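Local coordinates for carbohydrate binding module (Uncultured bacterium, PDB 2W3J), which probably binds uronic acid sugars as a calcium-containing family 35 carbohydrate-binding module, at residues R68-T80 against I99-E113. Sequence-based numbering, arbitrary orientation.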
loop_
_atom_site.group_PDB
_atom_site.type_symbol
_atom_site.label_atom_id
_atom_site.label_comp_id
_atom_site.label_asym_id
_atom_site.label_seq_id
_atom_site.Cartn_x
_atom_site.Cartn_y
_atom_site.Cartn_z
ATOM N N ARG A 68 -11.309 -3.569 -4.668
ATOM C CA ARG A 68 -11.173 -2.117 -4.764
ATOM C C ARG A 68 -10.792 -1.496 -3.426
ATOM O O ARG A 68 -11.264 -1.908 -2.372
ATOM C CB ARG A 68 -12.462 -1.516 -5.354
ATOM C CG ARG A 68 -12.700 -1.986 -6.784
ATOM C CD ARG A 68 -13.898 -1.288 -7.475
ATOM N NE ARG A 68 -13.705 0.154 -7.659
ATOM C CZ ARG A 68 -13.064 0.693 -8.690
ATOM N NH1 ARG A 68 -12.511 -0.084 -9.616
ATOM N NH2 ARG A 68 -12.956 2.008 -8.788
ATOM N N ALA A 69 -9.917 -0.481 -3.473
ATOM C CA ALA A 69 -9.470 0.188 -2.254
ATOM C C ALA A 69 -9.111 1.627 -2.580
ATOM O O ALA A 69 -8.672 1.923 -3.679
ATOM C CB ALA A 69 -8.226 -0.498 -1.678
ATOM N N THR A 70 -9.236 2.495 -1.605
ATOM C CA THR A 70 -8.961 3.918 -1.819
ATOM C C THR A 70 -7.622 4.298 -1.223
ATOM O O THR A 70 -7.323 3.926 -0.092
ATOM C CB THR A 70 -10.037 4.806 -1.157
ATOM O OG1 THR A 70 -11.342 4.318 -1.490
ATOM C CG2 THR A 70 -9.875 6.294 -1.563
ATOM N N VAL A 71 -6.855 5.074 -1.983
ATOM C CA VAL A 71 -5.592 5.634 -1.519
ATOM C C VAL A 71 -5.915 6.983 -0.859
ATOM O O VAL A 71 -6.543 7.841 -1.499
ATOM C CB VAL A 71 -4.627 5.836 -2.699
ATOM C CG1 VAL A 71 -3.319 6.517 -2.247
ATOM C CG2 VAL A 71 -4.337 4.464 -3.370
ATOM N N VAL A 72 -5.564 7.108 0.420
ATOM C CA VAL A 72 -5.792 8.302 1.212
ATOM C C VAL A 72 -4.436 8.929 1.519
ATOM O O VAL A 72 -3.553 8.251 2.044
ATOM C CB VAL A 72 -6.462 7.944 2.536
ATOM C CG1 VAL A 72 -6.693 9.201 3.401
ATOM C CG2 VAL A 72 -7.796 7.224 2.267
ATOM N N VAL A 73 -4.252 10.219 1.237
ATOM C CA VAL A 73 -2.938 10.812 1.534
ATOM C C VAL A 73 -3.168 12.042 2.393
ATOM O O VAL A 73 -3.977 12.906 2.014
ATOM C CB VAL A 73 -2.186 11.167 0.239
ATOM C CG1 VAL A 73 -0.853 11.866 0.557
ATOM C CG2 VAL A 73 -1.957 9.892 -0.635
ATOM N N ASN A 74 -2.538 12.069 3.559
ATOM C CA ASN A 74 -2.742 13.154 4.527
ATOM C C ASN A 74 -4.217 13.357 4.853
ATOM O O ASN A 74 -4.716 14.498 4.875
ATOM C CB ASN A 74 -2.107 14.427 3.990
ATOM C CG ASN A 74 -0.620 14.295 3.869
ATOM O OD1 ASN A 74 -0.012 14.739 2.886
ATOM N ND2 ASN A 74 -0.017 13.666 4.861
ATOM N N ASP A 75 -4.913 12.233 5.059
ATOM C CA ASP A 75 -6.319 12.235 5.475
ATOM C C ASP A 75 -7.299 12.620 4.358
ATOM O O ASP A 75 -8.502 12.774 4.611
ATOM C CB ASP A 75 -6.490 13.145 6.700
ATOM C CG ASP A 75 -7.274 12.478 7.819
ATOM O OD1 ASP A 75 -7.704 11.305 7.660
ATOM O OD2 ASP A 75 -7.471 13.134 8.865
ATOM N N SER A 76 -6.816 12.742 3.126
ATOM C CA SER A 76 -7.654 13.061 1.970
ATOM C C SER A 76 -7.728 11.909 0.965
ATOM O O SER A 76 -6.686 11.355 0.567
ATOM C CB SER A 76 -7.126 14.309 1.254
ATOM O OG SER A 76 -7.586 14.366 -0.085
ATOM N N GLN A 77 -8.939 11.560 0.522
ATOM C CA GLN A 77 -9.088 10.513 -0.503
ATOM C C GLN A 77 -8.577 10.953 -1.853
ATOM O O GLN A 77 -9.027 11.958 -2.423
ATOM C CB GLN A 77 -10.545 10.074 -0.663
ATOM C CG GLN A 77 -11.144 9.557 0.600
ATOM C CD GLN A 77 -12.605 9.169 0.366
ATOM O OE1 GLN A 77 -12.949 8.576 -0.672
ATOM N NE2 GLN A 77 -13.453 9.506 1.307
ATOM N N ILE A 78 -7.626 10.205 -2.388
ATOM C CA ILE A 78 -6.995 10.602 -3.631
ATOM C C ILE A 78 -7.567 9.875 -4.825
ATOM O O ILE A 78 -7.907 10.489 -5.841
ATOM C CB ILE A 78 -5.445 10.394 -3.582
ATOM C CG1 ILE A 78 -4.819 11.183 -2.428
ATOM C CG2 ILE A 78 -4.801 10.736 -4.921
ATOM C CD1 ILE A 78 -5.195 12.670 -2.421
ATOM N N LYS A 79 -7.672 8.555 -4.744
ATOM C CA LYS A 79 -8.136 7.774 -5.877
ATOM C C LYS A 79 -8.512 6.367 -5.430
ATOM O O LYS A 79 -7.936 5.841 -4.477
ATOM C CB LYS A 79 -7.051 7.670 -6.948
ATOM C CG LYS A 79 -7.569 7.024 -8.216
ATOM C CD LYS A 79 -6.553 6.997 -9.309
ATOM C CE LYS A 79 -7.096 6.220 -10.487
ATOM N NZ LYS A 79 -6.132 6.202 -11.619
ATOM N N THR A 80 -9.465 5.763 -6.129
ATOM C CA THR A 80 -9.838 4.374 -5.852
ATOM C C THR A 80 -9.214 3.535 -6.916
ATOM O O THR A 80 -9.332 3.856 -8.092
ATOM C CB THR A 80 -11.359 4.166 -5.860
ATOM O OG1 THR A 80 -11.906 4.941 -4.798
ATOM C CG2 THR A 80 -11.683 2.677 -5.604
ATOM N N ILE A 99 0.367 10.675 -6.233
ATOM C CA ILE A 99 -0.066 11.202 -4.957
ATOM C C ILE A 99 0.586 12.562 -4.635
ATOM O O ILE A 99 1.800 12.744 -4.833
ATOM C CB ILE A 99 0.205 10.195 -3.816
ATOM C CG1 ILE A 99 1.696 9.851 -3.721
ATOM C CG2 ILE A 99 -0.578 8.899 -4.044
ATOM C CD1 ILE A 99 2.058 9.043 -2.440
ATOM N N PRO A 100 -0.219 13.513 -4.139
ATOM C CA PRO A 100 0.316 14.803 -3.720
ATOM C C PRO A 100 0.935 14.695 -2.346
ATOM O O PRO A 100 0.275 14.302 -1.389
ATOM C CB PRO A 100 -0.931 15.710 -3.687
ATOM C CG PRO A 100 -2.084 14.744 -3.334
ATOM C CD PRO A 100 -1.699 13.444 -4.040
ATOM N N LEU A 101 2.214 15.043 -2.240
ATOM C CA LEU A 101 2.886 15.049 -0.966
ATOM C C LEU A 101 3.301 16.457 -0.582
ATOM O O LEU A 101 3.606 17.290 -1.445
ATOM C CB LEU A 101 4.134 14.159 -1.005
ATOM C CG LEU A 101 3.857 12.682 -1.309
ATOM C CD1 LEU A 101 5.178 11.915 -1.379
ATOM C CD2 LEU A 101 2.940 12.118 -0.187
ATOM N N LYS A 102 3.318 16.712 0.707
ATOM C CA LYS A 102 3.751 17.985 1.260
ATOM C C LYS A 102 5.191 17.857 1.724
ATOM O O LYS A 102 5.670 16.741 1.984
ATOM C CB LYS A 102 2.878 18.348 2.464
ATOM C CG LYS A 102 1.381 18.440 2.185
ATOM C CD LYS A 102 0.677 19.306 3.237
ATOM C CE LYS A 102 0.014 18.517 4.359
ATOM N NZ LYS A 102 -1.455 18.318 4.131
ATOM N N ALA A 103 5.892 18.984 1.863
ATOM C CA ALA A 103 7.202 18.912 2.479
ATOM C C ALA A 103 7.066 18.472 3.931
ATOM O O ALA A 103 6.180 18.927 4.635
ATOM C CB ALA A 103 7.932 20.298 2.378
ATOM N N GLY A 104 7.934 17.572 4.381
ATOM C CA GLY A 104 7.904 17.109 5.767
ATOM C C GLY A 104 7.152 15.779 5.813
ATOM O O GLY A 104 7.143 15.050 4.834
ATOM N N THR A 105 6.532 15.482 6.944
ATOM C CA THR A 105 5.885 14.168 7.151
ATOM C C THR A 105 4.538 14.071 6.452
ATOM O O THR A 105 3.736 15.018 6.477
ATOM C CB THR A 105 5.727 13.901 8.647
ATOM O OG1 THR A 105 7.028 13.922 9.256
ATOM C CG2 THR A 105 5.038 12.520 8.928
ATOM N N ASN A 106 4.279 12.915 5.836
ATOM C CA ASN A 106 3.042 12.669 5.119
ATOM C C ASN A 106 2.513 11.313 5.571
ATOM O O ASN A 106 3.295 10.442 5.921
ATOM C CB ASN A 106 3.282 12.560 3.622
ATOM C CG ASN A 106 3.648 13.893 2.984
ATOM O OD1 ASN A 106 2.798 14.586 2.434
ATOM N ND2 ASN A 106 4.932 14.242 3.055
ATOM N N SER A 107 1.197 11.133 5.555
ATOM C CA SER A 107 0.640 9.800 5.823
ATOM C C SER A 107 0.029 9.272 4.530
ATOM O O SER A 107 -0.504 10.034 3.711
ATOM C CB SER A 107 -0.413 9.857 6.938
ATOM O OG SER A 107 -1.481 10.693 6.534
ATOM N N ILE A 108 0.104 7.946 4.324
ATOM C CA ILE A 108 -0.534 7.322 3.207
ATOM C C ILE A 108 -1.309 6.151 3.813
ATOM O O ILE A 108 -0.775 5.442 4.652
ATOM C CB ILE A 108 0.482 6.735 2.206
ATOM C CG1 ILE A 108 1.369 7.852 1.609
ATOM C CG2 ILE A 108 -0.257 5.985 1.119
ATOM C CD1 ILE A 108 2.331 7.303 0.524
ATOM N N LYS A 109 -2.579 6.020 3.427
ATOM C CA LYS A 109 -3.401 4.924 3.919
ATOM C C LYS A 109 -4.091 4.265 2.723
ATOM O O LYS A 109 -4.483 4.916 1.742
ATOM C CB LYS A 109 -4.404 5.438 4.984
ATOM C CG LYS A 109 -5.272 4.371 5.659
ATOM C CD LYS A 109 -6.152 5.042 6.784
ATOM C CE LYS A 109 -6.863 4.003 7.714
ATOM N NZ LYS A 109 -7.617 4.669 8.878
ATOM N N LEU A 110 -4.240 2.938 2.784
ATOM C CA LEU A 110 -4.986 2.266 1.772
ATOM C C LEU A 110 -6.159 1.593 2.490
ATOM O O LEU A 110 -5.947 0.906 3.506
ATOM C CB LEU A 110 -4.103 1.198 1.127
ATOM C CG LEU A 110 -4.670 0.416 -0.060
ATOM C CD1 LEU A 110 -4.886 1.275 -1.311
ATOM C CD2 LEU A 110 -3.675 -0.716 -0.434
ATOM N N VAL A 111 -7.369 1.798 1.969
ATOM C CA VAL A 111 -8.597 1.451 2.713
ATOM C C VAL A 111 -9.543 0.635 1.828
ATOM O O VAL A 111 -9.960 1.076 0.756
ATOM C CB VAL A 111 -9.356 2.728 3.193
ATOM C CG1 VAL A 111 -10.644 2.330 3.993
ATOM C CG2 VAL A 111 -8.439 3.603 4.075
ATOM N N ALA A 112 -9.895 -0.569 2.283
ATOM C CA ALA A 112 -10.721 -1.463 1.475
ATOM C C ALA A 112 -12.141 -0.903 1.276
ATOM O O ALA A 112 -12.777 -0.478 2.237
ATOM C CB ALA A 112 -10.842 -2.836 2.176
ATOM N N GLU A 113 -12.623 -0.989 0.049
ATOM C CA GLU A 113 -13.968 -0.519 -0.256
ATOM C C GLU A 113 -15.010 -1.615 -0.236
ATOM O O GLU A 113 -16.219 -1.323 -0.309
ATOM C CB GLU A 113 -13.987 0.137 -1.616
ATOM C CG GLU A 113 -13.235 1.430 -1.608
ATOM C CD GLU A 113 -13.669 2.320 -2.726
ATOM O OE1 GLU A 113 -14.892 2.411 -2.940
ATOM O OE2 GLU A 113 -12.787 2.921 -3.383
HETATM O O HOH W 1 -3.739 9.571 5.204
#
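Val73 sets its two methyls against strand 99-101, which belongs to the other sheet. CG2 lies 3.8 Å from CG2 of Ile99, while CG1, anti to the backbone N (chi1 176°), reaches CD2 of Leu101 and sits 3.3 Å from the carbonyl O of Pro100. On the same buried face, CD1 of Leu110 fits between CB of Ala69 and CG2 of Val71, 3.8 Å from each. The other face is looser and partly open to solvent: CG2 of Val72 and CG2 of Val111 are 4.1 Å apart, and the Lys109 chain runs outward. At the end of the pairing beside Ala112, Glu113 N donates to Arg68 O (2.9 Å); the placement of the Glu113 carboxylate near Thr70 is doubtful. Asn106 clips together the connection between strands 99-101 and 104-112, its OD1 accepting from Lys102 N (2.8 Å) and its ND2 donating to Lys102 O; an alanine here would probably leave both backbone groups without these mates and the connection freer to shift. Paired backbone bonds, Val72 N to Lys109 O (2.8 Å) and the reverse among them, join antiparallel strands 69-73 and 104-112, and the type I' turn from Val73 to Ser76 leads into strand 76-80, which pairs with the far side of strand 69-73, as in the beta-sandwich of carbohydrate-binding modules.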